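Local structure of GDP-L-fucose synthase (Campylobacter jejuni subsp. jejuni serotype O:2, 7M13) at residues B[64-68]-B[90-95]; B[106-112]-B[161-167]; B[176-180]-B[189-194]. The protein serves as a GDP-D-glycero-L-gluco-heptose synthase in capsular polysaccharide biosynthesis, an NADPH-dependent oxidoreductase of the GDP-L-fucose synthase family. All coordinates share one frame; numbering follows the deposited sequence. Where two conformers were deposited one is given.

Interaction 1: B[64-68]-B[90-95]; sequences VFLTA and IQNNVI. With NAP (NADP nicotinamide-adenine-dinucleotide phosphate), chain E.
Leu-66 and Val-94 reach for each other tip to tip, and this meeting of branched ends is the centre of the contact between the strand and the helix. Leu-66 CD2 lies 3.9 Å from Val-94 CG1, while its other methyl, CD1, reaches Ile-90 CG2 at 4.1 Å, so the fork of one leucine bridges two successive turns of the helix. Val-94 uses the same methyl twice: CG1, anti to its own backbone N (chi1 170°), also touches Val-64 CG1 at 3.9 Å. Just beyond the strand's end, Ala-68 offers only a methyl, with CB 4.3 Å from Ile-90 CG2, and this small residue brings its backbone close to the cofactor, CA lying 3.2 Å from O4B of the adenosine ribose of NADP. Ile-90 works on two fronts, for its CD1 comes within 3.7 Å of the adenine atom N7A.

Outside this shell, the strand is held by backbone hydrogen bonds to strands on both flanks, Val-64 also packs on Phe-56 of helix 49-59, and Thr-67, turned away from the helix, bonds through OG1 to the carbonyl of Ala-14. On the helix, Gln-91 NE2 bonds to the carbonyl of Ala-143, which ties helix 80-100 to helix 138-158. The strand and helix segments run almost exactly antiparallel (177°), their axes 10.3 Å apart, as a helix returning over its own strand does in a Rossmann beta-alpha-beta unit.

No hydrogen bond crosses between the two segments. Their adhesion is therefore dispersion and the hydrophobic effect among buried aliphatic groups, and the same apolar surface, continued by Ala-68 and Ile-90, becomes one wall of the adenosine pocket.

Interaction 2: B[106-112]-B[161-167]; sequences LVFFGSG and NFITLVL. With NAP (NADP nicotinamide-adenine-dinucleotide phosphate), chain E.
Phe-108 turns its ring anti to its backbone N (chi1 170°), which lays it alongside Thr-164, both side chains pointing the same way from the sheet; Leu-167, by contrast, holds CG between its backbone N and carbonyl carbon (chi1 60°), and this brings the isobutyl group against the Gly-110 carbonyl oxygen and the nicotinamide. At the first pair, Thr-164 OG1 sits at the ring edge, in plane, 3.5 Å from Phe-108 CD2. That hydroxyl is buried without a hydrogen-bonding partner in the model, so threonine probably serves here mainly by its beta-branched shape. At the second, Leu-167 CG is 3.6 Å from C5N of NADP, and CD2 crosses to Phe-109 CD1 at 4.1 Å.

On the Phe-109 face, Leu-165 CD1 touches Val-107 CG1 at 3.8 Å; helix 247-260 packs on this side, and helices 80-100 and 138-158 on the side of Phe-108 and Phe-162. The backbones pair throughout as parallel strands, seven hydrogen bonds alternating in direction. Gly-110 lets them draw together, its CA only 4.2 Å from that of Val-166, and its N gives a 2.8 Å bond to Leu-165 O. The bond from Leu-167 N to Gly-110 O is longer, 3.2 Å, its donor well above the carbonyl plane.

At the cofactor, Phe-109 O accepts a hydrogen bond from Lys-144 NZ and a weak one from NADP O3D. Ser-111, predicted to be important for catalysis, places CB 3.9 Å from C6N, while its OG bonds to Tyr-113 N. Parallel strands joined through helix 138-158, with Ser-111 and Leu-167 beside the nicotinamide, form one of the beta-alpha-beta crossovers of the Rossmann fold, as in extended short-chain dehydrogenases.

Interaction 3: B[176-180]-B[189-194]; sequences NFDFG and LRKFHL
The rim of the Phe-179 ring lies over one face of the Arg-190 guanidinium, the planes 32° apart and the side chains crossing at about a right angle. Phe-179 CE2 is the atom above that face, 3.5 Å from Arg-190 NE. Arg-190 leaves the helix with CG anti to its backbone N (chi1 -166°) and stays extended to NE, long enough to carry its head group across to the loop. There NH2 gives a nearly straight hydrogen bond of 3.0 Å to Phe-177 O. The acceptor lies in the guanidinium plane, although the donor rises 54° above the carbonyl plane and so misses the lone-pair direction. Arginine suits the place because it can present a flat face to a ring and N-H groups at its edge at once.

Phe-179 is gripped at its edge as well. Leu-194 CD1 comes from the opposite direction, close to the ring plane, to 3.4 Å from CZ, and Lys-191 CG lies at another part of the edge, 4.1 Å from CE1. The lysine, predicted to bind substrate, then bends away, its NZ bonding to the carbonyls of Glu-233 and of Phe-225, whose ring stacks on that of Phe-179. On the other flank Phe-177 meets Leu-189, CE1 to CD2 at 4.1 Å, and is met edge-to-face by Tyr-346 of helix 335-347. An Asx turn, in which Asn-176 OD1 accepts from Asp-178 N at 3.1 Å, folds the loop around Phe-177.

With NH2 on a backbone carbonyl and NH1 in a salt bridge to Asp-209, the guanidinium is pinned in rotation. Its charge is thus probably well compensated, by the Asp-209 carboxylate above all, and one cation holds the loop, helix 184-199 and helix 203-210 together.

Interactions 1 and 2 are adjoining parts of one Rossmann sheet, their centres 10 Å apart. Strands 63-66 and 105-111 are neighbours, joined by probable hydrogen bonds such as Leu-66 N to Val-107 O at 2.8 Å, and helix 80-100 connects them. Both contacts touch the same NADP: 64-68 with 90-95 mainly borders the adenosine, though Thr-67 O also nears the nicotinamide ribose, and 106-112 with 161-167 borders the nicotinamide. Interaction 3 lies across the chain's centre, its own centre 28 Å from that of interaction 2 and 29 Å from that of interaction 1, and touches neither. Strand 162-171 nevertheless leads through the 176-180 loop into helix 184-199, toward the predicted substrate-binding residue Lys-191.

Interaction 1: B[64-68]-B[90-95]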
loop_
_atom_site.group_PDB
_atom_site.type_symbol
_atom_site.label_atom_id
_atom_site.label_comp_id
_atom_site.label_asym_id
_atom_site.label_seq_id
_atom_site.Cartn_x
_atom_site.Cartn_y
_atom_site.Cartn_z
ATOM N N VAL B 64 0.889 11.436 19.218
ATOM C CA VAL B 64 -0.261 11.308 18.310
ATOM C C VAL B 64 -0.899 9.928 18.463
ATOM O O VAL B 64 -0.178 8.892 18.393
ATOM C CB VAL B 64 0.193 11.531 16.855
ATOM C CG1 VAL B 64 -0.955 11.288 15.896
ATOM C CG2 VAL B 64 0.784 12.936 16.654
ATOM N N PHE B 65 -2.210 9.890 18.665
ATOM C CA PHE B 65 -3.049 8.680 18.505
ATOM C C PHE B 65 -3.858 8.831 17.248
ATOM O O PHE B 65 -4.714 9.745 17.171
ATOM C CB PHE B 65 -3.926 8.444 19.726
ATOM C CG PHE B 65 -3.182 8.190 21.008
ATOM C CD1 PHE B 65 -2.874 6.895 21.393
ATOM C CD2 PHE B 65 -2.904 9.212 21.903
ATOM C CE1 PHE B 65 -2.199 6.629 22.570
ATOM C CE2 PHE B 65 -2.243 8.935 23.086
ATOM C CZ PHE B 65 -1.932 7.643 23.438
ATOM N N LEU B 66 -3.569 8.005 16.247
ATOM C CA LEU B 66 -4.210 8.147 14.930
ATOM C C LEU B 66 -5.405 7.207 14.879
ATOM O O LEU B 66 -5.202 6.006 14.536
ATOM C CB LEU B 66 -3.189 7.856 13.846
ATOM C CG LEU B 66 -3.713 7.926 12.429
ATOM C CD1 LEU B 66 -4.578 9.165 12.217
ATOM C CD2 LEU B 66 -2.543 7.827 11.469
ATOM N N THR B 67 -6.603 7.677 15.191
ATOM C CA THR B 67 -7.797 6.796 15.188
ATOM C C THR B 67 -8.714 7.075 14.003
ATOM O O THR B 67 -9.598 6.255 13.763
ATOM C CB THR B 67 -8.621 6.862 16.489
ATOM O OG1 THR B 67 -9.554 7.956 16.437
ATOM C CG2 THR B 67 -7.756 6.955 17.716
ATOM N N ALA B 68 -8.515 8.169 13.272
ATOM C CA ALA B 68 -9.434 8.571 12.206
ATOM C C ALA B 68 -9.398 7.565 11.051
ATOM O O ALA B 68 -8.312 7.118 10.668
ATOM C CB ALA B 68 -9.053 9.928 11.721
ATOM N N ILE B 90 -5.171 9.964 4.897
ATOM C CA ILE B 90 -5.173 10.229 6.353
ATOM C C ILE B 90 -3.845 9.737 6.934
ATOM O O ILE B 90 -3.154 10.450 7.664
ATOM C CB ILE B 90 -6.397 9.601 7.017
ATOM C CG1 ILE B 90 -7.674 10.315 6.569
ATOM C CG2 ILE B 90 -6.212 9.661 8.527
ATOM C CD1 ILE B 90 -8.928 9.590 6.962
ATOM N N GLN B 91 -3.544 8.479 6.672
ATOM C CA GLN B 91 -2.332 7.815 7.189
ATOM C C GLN B 91 -1.104 8.613 6.761
ATOM O O GLN B 91 -0.224 8.955 7.618
ATOM C CB GLN B 91 -2.231 6.371 6.695
ATOM C CG GLN B 91 -3.311 5.448 7.254
ATOM C CD GLN B 91 -3.520 4.160 6.500
ATOM O OE1 GLN B 91 -4.535 3.488 6.741
ATOM N NE2 GLN B 91 -2.656 3.845 5.553
ATOM N N ASN B 92 -0.981 8.898 5.473
ATOM C CA ASN B 92 0.251 9.507 4.936
ATOM C C ASN B 92 0.373 10.927 5.500
ATOM O O ASN B 92 1.466 11.345 5.921
ATOM C CB ASN B 92 0.224 9.538 3.414
ATOM C CG ASN B 92 0.366 8.173 2.779
ATOM O OD1 ASN B 92 0.637 7.198 3.456
ATOM N ND2 ASN B 92 0.152 8.158 1.478
ATOM N N ASN B 93 -0.722 11.667 5.497
ATOM C CA ASN B 93 -0.661 13.071 5.964
ATOM C C ASN B 93 -0.275 13.118 7.446
ATOM O O ASN B 93 0.605 13.911 7.817
ATOM C CB ASN B 93 -1.994 13.762 5.733
ATOM C CG ASN B 93 -2.313 14.049 4.273
ATOM O OD1 ASN B 93 -1.417 14.081 3.439
ATOM N ND2 ASN B 93 -3.594 14.255 4.012
ATOM N N VAL B 94 -0.869 12.275 8.285
ATOM C CA VAL B 94 -0.593 12.374 9.743
ATOM C C VAL B 94 0.792 11.796 10.034
ATOM O O VAL B 94 1.565 12.411 10.764
ATOM C CB VAL B 94 -1.707 11.677 10.535
ATOM C CG1 VAL B 94 -1.360 11.531 11.998
ATOM C CG2 VAL B 94 -3.013 12.430 10.335
ATOM N N ILE B 95 1.160 10.674 9.425
ATOM C CA ILE B 95 2.447 10.033 9.756
ATOM C C ILE B 95 3.591 10.930 9.255
ATOM O O ILE B 95 4.541 11.211 9.997
ATOM C CB ILE B 95 2.531 8.607 9.206
ATOM C CG1 ILE B 95 1.535 7.699 9.918
ATOM C CG2 ILE B 95 3.954 8.094 9.341
ATOM C CD1 ILE B 95 1.304 6.380 9.212
HETATM P PA NAP E . -14.823 5.456 14.127
HETATM O O1A NAP E . -15.351 4.988 12.804
HETATM O O2A NAP E . -15.730 5.302 15.324
HETATM O O5B NAP E . -14.406 6.969 14.092
HETATM C C5B NAP E . -13.585 7.475 13.040
HETATM C C4B NAP E . -13.453 8.948 13.269
HETATM O O4B NAP E . -12.543 9.453 12.263
HETATM C C3B NAP E . -14.767 9.744 13.121
HETATM O O3B NAP E . -14.980 10.531 14.288
HETATM C C2B NAP E . -14.551 10.557 11.850
HETATM O O2B NAP E . -15.127 11.863 11.898
HETATM C C1B NAP E . -13.033 10.702 11.823
HETATM N N9A NAP E . -12.550 10.965 10.484
HETATM C C8A NAP E . -12.680 10.186 9.375
HETATM N N7A NAP E . -12.240 10.748 8.275
HETATM C C5A NAP E . -11.801 11.988 8.686
HETATM C C6A NAP E . -11.237 13.066 7.980
HETATM N N6A NAP E . -11.053 13.081 6.655
HETATM N N1A NAP E . -10.922 14.166 8.699
HETATM C C2A NAP E . -11.136 14.165 10.022
HETATM N N3A NAP E . -11.669 13.210 10.786
HETATM C C4A NAP E . -11.989 12.142 10.044
HETATM O O3 NAP E . -13.445 4.701 14.418
HETATM P PN NAP E . -13.168 3.514 15.429
HETATM O O1N NAP E . -14.195 2.472 15.214
HETATM O O2N NAP E . -12.998 4.122 16.764
HETATM O O5D NAP E . -11.749 2.989 14.878
HETATM C C5D NAP E . -10.541 3.490 15.405
HETATM C C4D NAP E . -9.412 2.774 14.720
HETATM O O4D NAP E . -9.468 1.355 15.033
HETATM C C3D NAP E . -9.411 2.881 13.189
HETATM O O3D NAP E . -8.070 2.935 12.683
HETATM C C2D NAP E . -10.103 1.604 12.802
HETATM O O2D NAP E . -9.865 1.209 11.455
HETATM C C1D NAP E . -9.531 0.627 13.809
HETATM N N1N NAP E . -10.393 -0.569 13.939
HETATM C C2N NAP E . -11.683 -0.481 14.384
HETATM C C3N NAP E . -12.479 -1.575 14.410
HETATM C C7N NAP E . -13.893 -1.536 14.871
HETATM O O7N NAP E . -14.503 -2.612 15.031
HETATM N N7N NAP E . -14.439 -0.345 15.101
HETATM C C4N NAP E . -11.949 -2.868 14.028
HETATM C C5N NAP E . -10.565 -2.896 13.609
HETATM C C6N NAP E . -9.888 -1.794 13.509
HETATM P P2B NAP E . -16.711 12.066 11.639
HETATM O O1X NAP E . -17.343 11.611 12.925
HETATM O O2X NAP E . -17.113 11.323 10.443
HETATM O O3X NAP E . -16.843 13.583 11.404
#

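Interaction 2: B[106-112]-B[161-167]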
loop_
_atom_site.group_PDB
_atom_site.type_symbol
_atom_site.label_atom_id
_atom_site.label_comp_id
_atom_site.label_asym_id
_atom_site.label_seq_id
_atom_site.Cartn_x
_atom_site.Cartn_y
_atom_site.Cartn_z
ATOM N N LEU B 106 3.957 7.981 18.046
ATOM C CA LEU B 106 2.644 7.877 17.397
ATOM C C LEU B 106 2.165 6.444 17.524
ATOM O O LEU B 106 2.993 5.538 17.399
ATOM C CB LEU B 106 2.809 8.278 15.922
ATOM C CG LEU B 106 1.561 8.209 15.028
ATOM C CD1 LEU B 106 1.631 9.293 13.950
ATOM C CD2 LEU B 106 1.419 6.842 14.386
ATOM N N VAL B 107 0.872 6.289 17.767
ATOM C CA VAL B 107 0.205 4.966 17.721
ATOM C C VAL B 107 -0.853 5.005 16.639
ATOM O O VAL B 107 -1.652 5.939 16.586
ATOM C CB VAL B 107 -0.403 4.593 19.071
ATOM C CG1 VAL B 107 -1.322 3.378 18.936
ATOM C CG2 VAL B 107 0.683 4.356 20.092
ATOM N N PHE B 108 -0.792 4.055 15.722
ATOM C CA PHE B 108 -1.738 3.871 14.617
ATOM C C PHE B 108 -2.501 2.579 14.876
ATOM O O PHE B 108 -1.923 1.613 15.383
ATOM C CB PHE B 108 -0.986 3.791 13.285
ATOM C CG PHE B 108 -1.808 3.373 12.095
ATOM C CD1 PHE B 108 -2.902 4.126 11.704
ATOM C CD2 PHE B 108 -1.425 2.299 11.317
ATOM C CE1 PHE B 108 -3.659 3.763 10.606
ATOM C CE2 PHE B 108 -2.190 1.929 10.228
ATOM C CZ PHE B 108 -3.307 2.656 9.893
ATOM N N PHE B 109 -3.732 2.479 14.430
ATOM C CA PHE B 109 -4.557 1.258 14.610
ATOM C C PHE B 109 -4.772 0.584 13.264
ATOM O O PHE B 109 -5.267 1.217 12.284
ATOM C CB PHE B 109 -5.870 1.587 15.286
ATOM C CG PHE B 109 -5.666 2.143 16.666
ATOM C CD1 PHE B 109 -5.462 1.291 17.743
ATOM C CD2 PHE B 109 -5.514 3.504 16.855
ATOM C CE1 PHE B 109 -5.231 1.813 19.005
ATOM C CE2 PHE B 109 -5.277 4.013 18.122
ATOM C CZ PHE B 109 -5.112 3.162 19.188
ATOM N N GLY B 110 -4.408 -0.696 13.180
ATOM C CA GLY B 110 -4.715 -1.541 12.037
ATOM C C GLY B 110 -5.941 -2.399 12.283
ATOM O O GLY B 110 -6.467 -2.414 13.414
ATOM N N SER B 111 -6.351 -3.117 11.255
ATOM C CA SER B 111 -7.523 -4.007 11.247
ATOM C C SER B 111 -7.059 -5.400 10.866
ATOM O O SER B 111 -6.161 -5.519 10.016
ATOM C CB SER B 111 -8.576 -3.485 10.275
ATOM O OG SER B 111 -9.494 -4.497 9.935
ATOM N N GLY B 112 -7.722 -6.414 11.390
ATOM C CA GLY B 112 -7.512 -7.804 10.964
ATOM C C GLY B 112 -7.757 -7.991 9.484
ATOM O O GLY B 112 -7.344 -9.002 8.946
ATOM N N ASN B 161 9.428 6.634 16.182
ATOM C CA ASN B 161 8.836 5.629 17.108
ATOM C C ASN B 161 7.322 5.617 16.905
ATOM O O ASN B 161 6.587 6.140 17.711
ATOM C CB ASN B 161 9.248 5.820 18.574
ATOM C CG ASN B 161 10.604 5.218 18.863
ATOM O OD1 ASN B 161 10.758 3.993 18.878
ATOM N ND2 ASN B 161 11.593 6.067 19.075
ATOM N N PHE B 162 6.927 5.041 15.785
ATOM C CA PHE B 162 5.545 4.977 15.278
ATOM C C PHE B 162 5.095 3.520 15.324
ATOM O O PHE B 162 5.633 2.692 14.584
ATOM C CB PHE B 162 5.533 5.522 13.846
ATOM C CG PHE B 162 5.931 6.966 13.623
ATOM C CD1 PHE B 162 6.046 7.872 14.658
ATOM C CD2 PHE B 162 6.099 7.417 12.332
ATOM C CE1 PHE B 162 6.371 9.198 14.404
ATOM C CE2 PHE B 162 6.429 8.740 12.082
ATOM C CZ PHE B 162 6.581 9.606 13.119
ATOM N N ILE B 163 4.137 3.215 16.182
ATOM C CA ILE B 163 3.791 1.805 16.499
ATOM C C ILE B 163 2.379 1.522 16.003
ATOM O O ILE B 163 1.477 2.334 16.253
ATOM C CB ILE B 163 3.865 1.586 18.007
ATOM C CG1 ILE B 163 5.158 2.108 18.619
ATOM C CG2 ILE B 163 3.671 0.111 18.292
ATOM C CD1 ILE B 163 6.364 1.480 18.059
ATOM N N THR B 164 2.177 0.383 15.331
ATOM C CA THR B 164 0.862 -0.059 14.832
ATOM C C THR B 164 0.326 -1.156 15.750
ATOM O O THR B 164 1.028 -2.178 15.941
ATOM C CB THR B 164 0.905 -0.568 13.384
ATOM O OG1 THR B 164 1.296 0.560 12.573
ATOM C CG2 THR B 164 -0.428 -1.072 12.902
ATOM N N LEU B 165 -0.892 -0.974 16.230
ATOM C CA LEU B 165 -1.643 -1.955 17.015
ATOM C C LEU B 165 -2.826 -2.421 16.181
ATOM O O LEU B 165 -3.551 -1.583 15.639
ATOM C CB LEU B 165 -2.136 -1.317 18.314
ATOM C CG LEU B 165 -1.081 -0.684 19.204
ATOM C CD1 LEU B 165 -1.715 -0.089 20.468
ATOM C CD2 LEU B 165 0.000 -1.696 19.584
ATOM N N VAL B 166 -3.036 -3.725 16.072
ATOM C CA VAL B 166 -4.011 -4.306 15.125
ATOM C C VAL B 166 -5.097 -5.052 15.896
ATOM O O VAL B 166 -4.744 -5.902 16.710
ATOM C CB VAL B 166 -3.302 -5.234 14.129
ATOM C CG1 VAL B 166 -4.246 -5.695 13.039
ATOM C CG2 VAL B 166 -2.067 -4.551 13.532
ATOM N N LEU B 167 -6.362 -4.773 15.600
ATOM C CA LEU B 167 -7.509 -5.419 16.278
ATOM C C LEU B 167 -8.536 -5.877 15.251
ATOM O O LEU B 167 -8.480 -5.482 14.072
ATOM C CB LEU B 167 -8.148 -4.458 17.283
ATOM C CG LEU B 167 -8.700 -3.146 16.731
ATOM C CD1 LEU B 167 -9.957 -2.755 17.487
ATOM C CD2 LEU B 167 -7.680 -2.037 16.823
HETATM P PA NAP E . -14.823 5.456 14.127
HETATM O O1A NAP E . -15.351 4.988 12.804
HETATM O O2A NAP E . -15.730 5.302 15.324
HETATM O O5B NAP E . -14.406 6.969 14.092
HETATM C C5B NAP E . -13.585 7.475 13.040
HETATM C C4B NAP E . -13.453 8.948 13.269
HETATM O O4B NAP E . -12.543 9.453 12.263
HETATM C C3B NAP E . -14.767 9.744 13.121
HETATM O O3B NAP E . -14.980 10.531 14.288
HETATM C C2B NAP E . -14.551 10.557 11.850
HETATM O O2B NAP E . -15.127 11.863 11.898
HETATM C C1B NAP E . -13.033 10.702 11.823
HETATM N N9A NAP E . -12.550 10.965 10.484
HETATM C C8A NAP E . -12.680 10.186 9.375
HETATM N N7A NAP E . -12.240 10.748 8.275
HETATM C C5A NAP E . -11.801 11.988 8.686
HETATM C C6A NAP E . -11.237 13.066 7.980
HETATM N N6A NAP E . -11.053 13.081 6.655
HETATM N N1A NAP E . -10.922 14.166 8.699
HETATM C C2A NAP E . -11.136 14.165 10.022
HETATM N N3A NAP E . -11.669 13.210 10.786
HETATM C C4A NAP E . -11.989 12.142 10.044
HETATM O O3 NAP E . -13.445 4.701 14.418
HETATM P PN NAP E . -13.168 3.514 15.429
HETATM O O1N NAP E . -14.195 2.472 15.214
HETATM O O2N NAP E . -12.998 4.122 16.764
HETATM O O5D NAP E . -11.749 2.989 14.878
HETATM C C5D NAP E . -10.541 3.490 15.405
HETATM C C4D NAP E . -9.412 2.774 14.720
HETATM O O4D NAP E . -9.468 1.355 15.033
HETATM C C3D NAP E . -9.411 2.881 13.189
HETATM O O3D NAP E . -8.070 2.935 12.683
HETATM C C2D NAP E . -10.103 1.604 12.802
HETATM O O2D NAP E . -9.865 1.209 11.455
HETATM C C1D NAP E . -9.531 0.627 13.809
HETATM N N1N NAP E . -10.393 -0.569 13.939
HETATM C C2N NAP E . -11.683 -0.481 14.384
HETATM C C3N NAP E . -12.479 -1.575 14.410
HETATM C C7N NAP E . -13.893 -1.536 14.871
HETATM O O7N NAP E . -14.503 -2.612 15.031
HETATM N N7N NAP E . -14.439 -0.345 15.101
HETATM C C4N NAP E . -11.949 -2.868 14.028
HETATM C C5N NAP E . -10.565 -2.896 13.609
HETATM C C6N NAP E . -9.888 -1.794 13.509
HETATM P P2B NAP E . -16.711 12.066 11.639
HETATM O O1X NAP E . -17.343 11.611 12.925
HETATM O O2X NAP E . -17.113 11.323 10.443
HETATM O O3X NAP E . -16.843 13.583 11.404
#

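Interaction 3: B[176-180]-B[189-194]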
loop_
_atom_site.group_PDB
_atom_site.type_symbol
_atom_site.label_atom_id
_atom_site.label_comp_id
_atom_site.label_asym_id
_atom_site.label_seq_id
_atom_site.Cartn_x
_atom_site.Cartn_y
_atom_site.Cartn_z
ATOM N N ASN B 176 -20.922 3.235 19.013
ATOM C CA ASN B 176 -21.761 3.722 17.898
ATOM C C ASN B 176 -22.822 2.636 17.666
ATOM O O ASN B 176 -22.467 1.523 17.239
ATOM C CB ASN B 176 -20.872 4.111 16.712
ATOM C CG ASN B 176 -21.635 4.438 15.446
ATOM O OD1 ASN B 176 -22.817 4.126 15.309
ATOM N ND2 ASN B 176 -20.957 5.071 14.508
ATOM N N PHE B 177 -24.073 2.945 18.025
ATOM C CA PHE B 177 -25.200 1.982 18.053
ATOM C C PHE B 177 -26.052 2.108 16.788
ATOM O O PHE B 177 -27.153 1.529 16.778
ATOM C CB PHE B 177 -26.050 2.219 19.297
ATOM C CG PHE B 177 -25.303 2.025 20.587
ATOM C CD1 PHE B 177 -25.092 0.749 21.098
ATOM C CD2 PHE B 177 -24.849 3.114 21.309
ATOM C CE1 PHE B 177 -24.414 0.576 22.297
ATOM C CE2 PHE B 177 -24.181 2.936 22.511
ATOM C CZ PHE B 177 -23.969 1.670 23.005
ATOM N N ASP B 178 -25.554 2.797 15.753
ATOM C CA ASP B 178 -26.251 2.929 14.444
ATOM C C ASP B 178 -26.386 1.542 13.797
ATOM O O ASP B 178 -25.407 0.758 13.842
ATOM C CB ASP B 178 -25.540 3.927 13.525
ATOM C CG ASP B 178 -25.549 5.346 14.061
ATOM O OD1 ASP B 178 -24.977 6.231 13.387
ATOM O OD2 ASP B 178 -26.125 5.553 15.151
ATOM N N PHE B 179 -27.574 1.248 13.246
ATOM C CA PHE B 179 -27.914 -0.030 12.562
ATOM C C PHE B 179 -27.224 -0.090 11.195
ATOM O O PHE B 179 -27.107 0.959 10.536
ATOM C CB PHE B 179 -29.426 -0.174 12.357
ATOM C CG PHE B 179 -30.210 -0.539 13.592
ATOM C CD1 PHE B 179 -30.069 -1.789 14.176
ATOM C CD2 PHE B 179 -31.101 0.361 14.159
ATOM C CE1 PHE B 179 -30.790 -2.123 15.312
ATOM C CE2 PHE B 179 -31.819 0.026 15.295
ATOM C CZ PHE B 179 -31.661 -1.216 15.867
ATOM N N GLY B 180 -26.832 -1.295 10.785
ATOM C CA GLY B 180 -26.250 -1.591 9.463
ATOM C C GLY B 180 -24.870 -0.971 9.274
ATOM O O GLY B 180 -24.517 -0.702 8.119
ATOM N N LEU B 189 -26.504 -5.489 20.876
ATOM C CA LEU B 189 -27.059 -4.948 22.141
ATOM C C LEU B 189 -28.341 -4.192 21.786
ATOM O O LEU B 189 -29.368 -4.418 22.474
ATOM C CB LEU B 189 -26.044 -4.035 22.830
ATOM C CG LEU B 189 -26.505 -3.450 24.162
ATOM C CD1 LEU B 189 -26.846 -4.555 25.153
ATOM C CD2 LEU B 189 -25.446 -2.528 24.743
ATOM N N ARG B 190 -28.308 -3.373 20.727
ATOM C CA ARG B 190 -29.473 -2.524 20.363
ATOM C C ARG B 190 -30.616 -3.406 19.867
ATOM O O ARG B 190 -31.772 -3.081 20.189
ATOM C CB ARG B 190 -29.140 -1.468 19.309
ATOM C CG ARG B 190 -30.228 -0.406 19.189
ATOM C CD ARG B 190 -29.794 0.822 18.418
ATOM N NE ARG B 190 -30.903 1.734 18.166
ATOM C CZ ARG B 190 -30.831 2.809 17.390
ATOM N NH1 ARG B 190 -31.894 3.575 17.223
ATOM N NH2 ARG B 190 -29.695 3.124 16.793
ATOM N N LYS B 191 -30.318 -4.468 19.123
ATOM C CA LYS B 191 -31.353 -5.394 18.583
ATOM C C LYS B 191 -32.135 -6.020 19.743
ATOM O O LYS B 191 -33.386 -6.063 19.674
ATOM C CB LYS B 191 -30.721 -6.499 17.732
ATOM C CG LYS B 191 -30.363 -6.104 16.302
ATOM C CD LYS B 191 -30.006 -7.291 15.409
ATOM C CE LYS B 191 -31.073 -8.370 15.380
ATOM N NZ LYS B 191 -30.888 -9.326 14.257
ATOM N N PHE B 192 -31.450 -6.505 20.778
ATOM C CA PHE B 192 -32.124 -7.148 21.935
ATOM C C PHE B 192 -32.877 -6.095 22.754
ATOM O O PHE B 192 -33.938 -6.434 23.275
ATOM C CB PHE B 192 -31.138 -7.949 22.784
ATOM C CG PHE B 192 -30.945 -9.344 22.258
ATOM C CD1 PHE B 192 -31.831 -10.352 22.589
ATOM C CD2 PHE B 192 -29.906 -9.633 21.384
ATOM C CE1 PHE B 192 -31.669 -11.634 22.085
ATOM C CE2 PHE B 192 -29.737 -10.918 20.894
ATOM C CZ PHE B 192 -30.627 -11.911 21.229
ATOM N N HIS B 193 -32.347 -4.875 22.884
ATOM C CA HIS B 193 -33.010 -3.785 23.647
ATOM C C HIS B 193 -34.367 -3.471 23.002
ATOM O O HIS B 193 -35.381 -3.429 23.732
ATOM C CB HIS B 193 -32.106 -2.554 23.749
ATOM C CG HIS B 193 -32.743 -1.422 24.472
ATOM N ND1 HIS B 193 -32.899 -1.423 25.845
ATOM C CD2 HIS B 193 -33.281 -0.268 24.022
ATOM C CE1 HIS B 193 -33.492 -0.304 26.213
ATOM N NE2 HIS B 193 -33.736 0.420 25.112
ATOM N N LEU B 194 -34.398 -3.287 21.684
ATOM C CA LEU B 194 -35.643 -2.970 20.936
ATOM C C LEU B 194 -36.601 -4.167 20.983
ATOM O O LEU B 194 -37.816 -3.929 21.084
ATOM C CB LEU B 194 -35.314 -2.596 19.492
ATOM C CG LEU B 194 -34.467 -1.339 19.313
ATOM C CD1 LEU B 194 -34.389 -0.972 17.845
ATOM C CD2 LEU B 194 -35.017 -0.183 20.134
#